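Local structure of putative PII-like nitrogen regulatory protein (Shewanella baltica, 3CE8) at residues D36-V39 and D40-E44; L28-Q31 and N32-D36. The protein is of unknown function but belongs to the DUF3240 family and resembles PII-like nitrogen regulatory proteins, so a regulatory role is possible. All blocks are in the same frame, centred on the assembly; numbering follows the deposited sequence.

In the fold
Both contacts are local and share Asp36, so contact 2 leads straight into contact 1. Contact 2 (28-31 with 32-36) is the turn from strand 23-31 into helix 35-42. Contact 1 (36-39 with 40-44) runs along that helix. Each is partly buried, with an apolar side against the sheet and a polar outer side. Regular helical bonds dominate contact 1, whereas one weak backbone bond spans contact 2. Their apolar sides join at Ile38, whose CD1 lies 3.3 Å from Ala30 CB and 3.8 Å from Leu28 CD2. This places the helix against the strand it follows. Val39 of contact 1 also packs on the second subunit, and Leu28 of contact 2 on the third.

Contact 1 of 2, residues D36-V39 and D40-E44; sequences DDIV and DTLIE. With EDO (1,2-ethanediol), chain D.
Val39 and Ile43 meet one turn apart on helix 35-42. Val39 O takes the backbone N of Ile43 at 3.0 Å, with an N-H...O angle of 156°. Val39 CG1 is anti to the backbone N (chi1 161°) and lies 4.2 Å from Ile43 CG2. This loose apolar pair lies toward the second subunit, where Val39 packs on Phe59 of that chain. Asp40 N donates to Asp36 O at 2.9 Å. The Asp40 carboxylate folds back over the preceding turn, and Asp40 CG comes within 3.1 Å of Asp36 O. The two carboxylate oxygens are acceptors and make no bond with that carbonyl. Ile38 and Leu42 lie side by side and point the same way, with Ile38 CG2 3.6 Å from Leu42 CD1. Both reach Phe81 of strand 74-86 and Leu97 of helix 90-100. One residue earlier in each segment, Asp37 O accepts from Thr41 N and from Thr41 OG1, each at 3.2 Å, and the two donors come from opposite faces of the carbonyl plane. A 1,2-ethanediol, probably from the crystallisation liquor, donates to Thr41 O. The chemistry is that of an amphipathic helix: Ile38 and Leu42 enter the core, while Asp36, Asp37 and Asp40 probably give the outer side a negative potential.

Contact 2 of 2, residues L28-Q31 and N32-D36; sequences LIAQ and NDIKD
Ala30 and Gln31 meet Asp33 and Ile34 in a local turn, where the end of strand 23-31 passes into helix 35-42. Gln31 O points into the turn and accepts a weak bond from Ile34 N at 3.3 Å, with an N-H...O angle of 144°. Ile34 holds the N-cap position, right before the helix. Its CG1 sits between the backbone N and the carbonyl carbon (chi1 58°), which turns the branch back toward the strand. Ile34 CG1 lies 3.6 Å from Gln31 O and 4.4 Å from Ala30 CB. The turn joins the first strand of a four-stranded antiparallel sheet, order 2-3-1-4, to the first helix packed on that sheet, a ferredoxin-like arrangement as in PII proteins. Ala30 and Ile34 both touch Cys106 of strand 106-112, so their apolar pair faces the protein interior. On the polar side, Asp33 OD1 stands 3.7 Å from Gln31 CB. The far ends of these two side chains turn to the segment before strand 106-112: Gln31 NE2 makes a weak bond to Pro105 O, and Asp33 OD2 a weak one with Asn104 ND2.

Contact 1 of 2, residues D36-V39 and D40-E44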
loop_
_atom_site.group_PDB
_atom_site.type_symbol
_atom_site.label_atom_id
_atom_site.label_comp_id
_atom_site.label_asym_id
_atom_site.label_seq_id
_atom_site.Cartn_x
_atom_site.Cartn_y
_atom_site.Cartn_z
ATOM N N ASP A 36 -4.712 -6.416 18.759
ATOM C CA ASP A 36 -3.689 -6.461 19.808
ATOM C C ASP A 36 -3.002 -7.808 19.816
ATOM O O ASP A 36 -1.802 -7.916 20.055
ATOM C CB ASP A 36 -4.285 -6.219 21.198
ATOM C CG ASP A 36 -4.942 -4.850 21.341
ATOM O OD1 ASP A 36 -5.389 -4.302 20.312
ATOM O OD2 ASP A 36 -5.036 -4.341 22.495
ATOM N N ASP A 37 -3.790 -8.832 19.530
ATOM C CA ASP A 37 -3.304 -10.216 19.541
ATOM C C ASP A 37 -2.321 -10.376 18.393
ATOM O O ASP A 37 -1.329 -11.100 18.489
ATOM C CB ASP A 37 -4.461 -11.208 19.409
ATOM C CG ASP A 37 -5.429 -11.129 20.578
ATOM O OD1 ASP A 37 -4.976 -11.246 21.732
ATOM O OD2 ASP A 37 -6.641 -10.938 20.351
ATOM N N ILE A 38 -2.587 -9.647 17.320
ATOM C CA ILE A 38 -1.725 -9.724 16.157
ATOM C C ILE A 38 -0.424 -8.992 16.480
ATOM O O ILE A 38 0.670 -9.435 16.137
ATOM C CB ILE A 38 -2.353 -9.140 14.881
ATOM C CG1 ILE A 38 -3.432 -10.066 14.332
ATOM C CG2 ILE A 38 -1.294 -8.972 13.779
ATOM C CD1 ILE A 38 -4.106 -9.545 13.069
ATOM N N VAL A 39 -0.553 -7.866 17.153
ATOM C CA VAL A 39 0.619 -7.054 17.484
ATOM C C VAL A 39 1.532 -7.874 18.377
ATOM O O VAL A 39 2.745 -7.887 18.216
ATOM C CB VAL A 39 0.205 -5.723 18.150
ATOM C CG1 VAL A 39 1.379 -5.059 18.926
ATOM C CG2 VAL A 39 -0.370 -4.810 17.093
ATOM N N ASP A 40 0.905 -8.611 19.272
ATOM C CA ASP A 40 1.617 -9.418 20.249
ATOM C C ASP A 40 2.406 -10.516 19.597
ATOM O O ASP A 40 3.501 -10.865 20.025
ATOM C CB ASP A 40 0.649 -10.052 21.249
ATOM C CG ASP A 40 0.110 -9.044 22.272
ATOM O OD1 ASP A 40 0.639 -7.915 22.353
ATOM O OD2 ASP A 40 -0.836 -9.388 23.005
ATOM N N THR A 41 1.847 -11.043 18.527
ATOM C CA THR A 41 2.468 -12.160 17.824
ATOM C C THR A 41 3.683 -11.675 17.083
ATOM O O THR A 41 4.748 -12.290 17.123
ATOM C CB THR A 41 1.522 -12.773 16.806
ATOM O OG1 THR A 41 0.503 -13.496 17.498
ATOM C CG2 THR A 41 2.264 -13.716 15.868
ATOM N N LEU A 42 3.510 -10.517 16.458
ATOM C CA LEU A 42 4.510 -9.965 15.562
ATOM C C LEU A 42 5.723 -9.534 16.325
ATOM O O LEU A 42 6.853 -9.773 15.895
ATOM C CB LEU A 42 3.949 -8.774 14.767
ATOM C CG LEU A 42 2.814 -9.109 13.803
ATOM C CD1 LEU A 42 2.127 -7.880 13.277
ATOM C CD2 LEU A 42 3.371 -9.980 12.660
ATOM N N ILE A 43 5.484 -8.914 17.478
ATOM C CA ILE A 43 6.595 -8.338 18.276
ATOM C C ILE A 43 7.486 -9.447 18.784
ATOM O O ILE A 43 8.636 -9.208 19.169
ATOM C CB ILE A 43 6.168 -7.429 19.503
ATOM C CG1 ILE A 43 5.324 -8.223 20.493
ATOM C CG2 ILE A 43 5.450 -6.151 19.065
ATOM C CD1 ILE A 43 5.090 -7.497 21.780
ATOM N N GLU A 44 6.975 -10.665 18.712
ATOM C CA GLU A 44 7.676 -11.801 19.306
ATOM C C GLU A 44 8.494 -12.576 18.269
ATOM O O GLU A 44 9.335 -13.414 18.576
ATOM C CB GLU A 44 6.647 -12.688 19.995
ATOM C CG GLU A 44 7.172 -13.276 21.232
ATOM C CD GLU A 44 7.624 -12.177 22.216
ATOM O OE1 GLU A 44 6.772 -11.341 22.616
ATOM O OE2 GLU A 44 8.827 -12.150 22.592
HETATM C C1 EDO D . 5.316 -15.697 17.990
HETATM O O1 EDO D . 4.417 -14.891 18.760
HETATM C C2 EDO D . 6.731 -15.837 18.564
HETATM O O2 EDO D . 7.292 -17.062 18.102
#

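Contact 2 of 2, residues L28-Q31 and N32-D36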
loop_
_atom_site.group_PDB
_atom_site.type_symbol
_atom_site.label_atom_id
_atom_site.label_comp_id
_atom_site.label_asym_id
_atom_site.label_seq_id
_atom_site.Cartn_x
_atom_site.Cartn_y
_atom_site.Cartn_z
ATOM N N LEU A 28 -2.158 -7.642 5.566
ATOM C CA LEU A 28 -3.181 -8.379 6.335
ATOM C C LEU A 28 -4.290 -7.446 6.791
ATOM O O LEU A 28 -4.021 -6.424 7.411
ATOM C CB LEU A 28 -2.468 -9.020 7.540
ATOM C CG LEU A 28 -3.284 -9.721 8.615
ATOM C CD1 LEU A 28 -3.948 -10.998 8.098
ATOM C CD2 LEU A 28 -2.343 -10.021 9.765
ATOM N N ILE A 29 -5.524 -7.780 6.417
ATOM C CA ILE A 29 -6.707 -6.981 6.774
ATOM C C ILE A 29 -7.404 -7.698 7.915
ATOM O O ILE A 29 -8.155 -8.646 7.708
ATOM C CB ILE A 29 -7.664 -6.764 5.575
ATOM C CG1 ILE A 29 -6.884 -6.201 4.384
ATOM C CG2 ILE A 29 -8.796 -5.841 5.932
ATOM C CD1 ILE A 29 -6.007 -5.040 4.758
ATOM N N ALA A 30 -7.122 -7.195 9.113
ATOM C CA ALA A 30 -7.545 -7.755 10.391
ATOM C C ALA A 30 -8.670 -6.995 11.028
ATOM O O ALA A 30 -8.792 -5.769 10.946
ATOM C CB ALA A 30 -6.357 -7.794 11.352
ATOM N N GLN A 31 -9.481 -7.749 11.733
ATOM C CA GLN A 31 -10.627 -7.161 12.422
ATOM C C GLN A 31 -10.079 -6.457 13.639
ATOM O O GLN A 31 -9.063 -6.847 14.178
ATOM C CB GLN A 31 -11.650 -8.233 12.768
ATOM C CG GLN A 31 -11.747 -9.298 11.660
ATOM C CD GLN A 31 -13.000 -10.114 11.746
ATOM O OE1 GLN A 31 -14.094 -9.562 11.901
ATOM N NE2 GLN A 31 -12.864 -11.439 11.608
ATOM N N ASN A 32 -10.737 -5.385 14.031
ATOM C CA ASN A 32 -10.247 -4.536 15.132
ATOM C C ASN A 32 -10.075 -5.236 16.469
ATOM O O ASN A 32 -9.248 -4.829 17.276
ATOM C CB ASN A 32 -11.093 -3.257 15.292
ATOM C CG ASN A 32 -10.818 -2.228 14.174
ATOM O OD1 ASN A 32 -9.719 -2.176 13.601
ATOM N ND2 ASN A 32 -11.812 -1.395 13.882
ATOM N N ASP A 33 -10.805 -6.323 16.668
ATOM C CA ASP A 33 -10.757 -7.056 17.947
ATOM C C ASP A 33 -9.503 -7.938 18.151
ATOM O O ASP A 33 -9.042 -8.125 19.286
ATOM C CB ASP A 33 -12.065 -7.827 18.222
ATOM C CG ASP A 33 -12.403 -8.839 17.149
ATOM O OD1 ASP A 33 -11.528 -9.140 16.306
ATOM O OD2 ASP A 33 -13.550 -9.337 17.157
ATOM N N ILE A 34 -8.933 -8.441 17.064
ATOM C CA ILE A 34 -7.731 -9.312 17.171
ATOM C C ILE A 34 -6.477 -8.513 16.883
ATOM O O ILE A 34 -5.385 -9.059 16.750
ATOM C CB ILE A 34 -7.745 -10.568 16.248
ATOM C CG1 ILE A 34 -7.889 -10.159 14.777
ATOM C CG2 ILE A 34 -8.807 -11.537 16.684
ATOM C CD1 ILE A 34 -7.636 -11.287 13.768
ATOM N N LYS A 35 -6.666 -7.205 16.826
ATOM C CA LYS A 35 -5.591 -6.239 16.519
ATOM C C LYS A 35 -4.393 -6.356 17.476
ATOM O O LYS A 35 -3.226 -6.447 17.063
ATOM C CB LYS A 35 -6.166 -4.798 16.515
ATOM C CG LYS A 35 -5.130 -3.656 16.455
ATOM C CD LYS A 35 -5.732 -2.280 16.026
ATOM C CE LYS A 35 -6.662 -1.643 17.061
ATOM N NZ LYS A 35 -7.275 -0.369 16.555
ATOM N N ASP A 36 -4.712 -6.416 18.759
ATOM C CA ASP A 36 -3.689 -6.461 19.808
ATOM C C ASP A 36 -3.002 -7.808 19.816
ATOM O O ASP A 36 -1.802 -7.916 20.055
ATOM C CB ASP A 36 -4.285 -6.219 21.198
ATOM C CG ASP A 36 -4.942 -4.850 21.341
ATOM O OD1 ASP A 36 -5.389 -4.302 20.312
ATOM O OD2 ASP A 36 -5.036 -4.341 22.495
#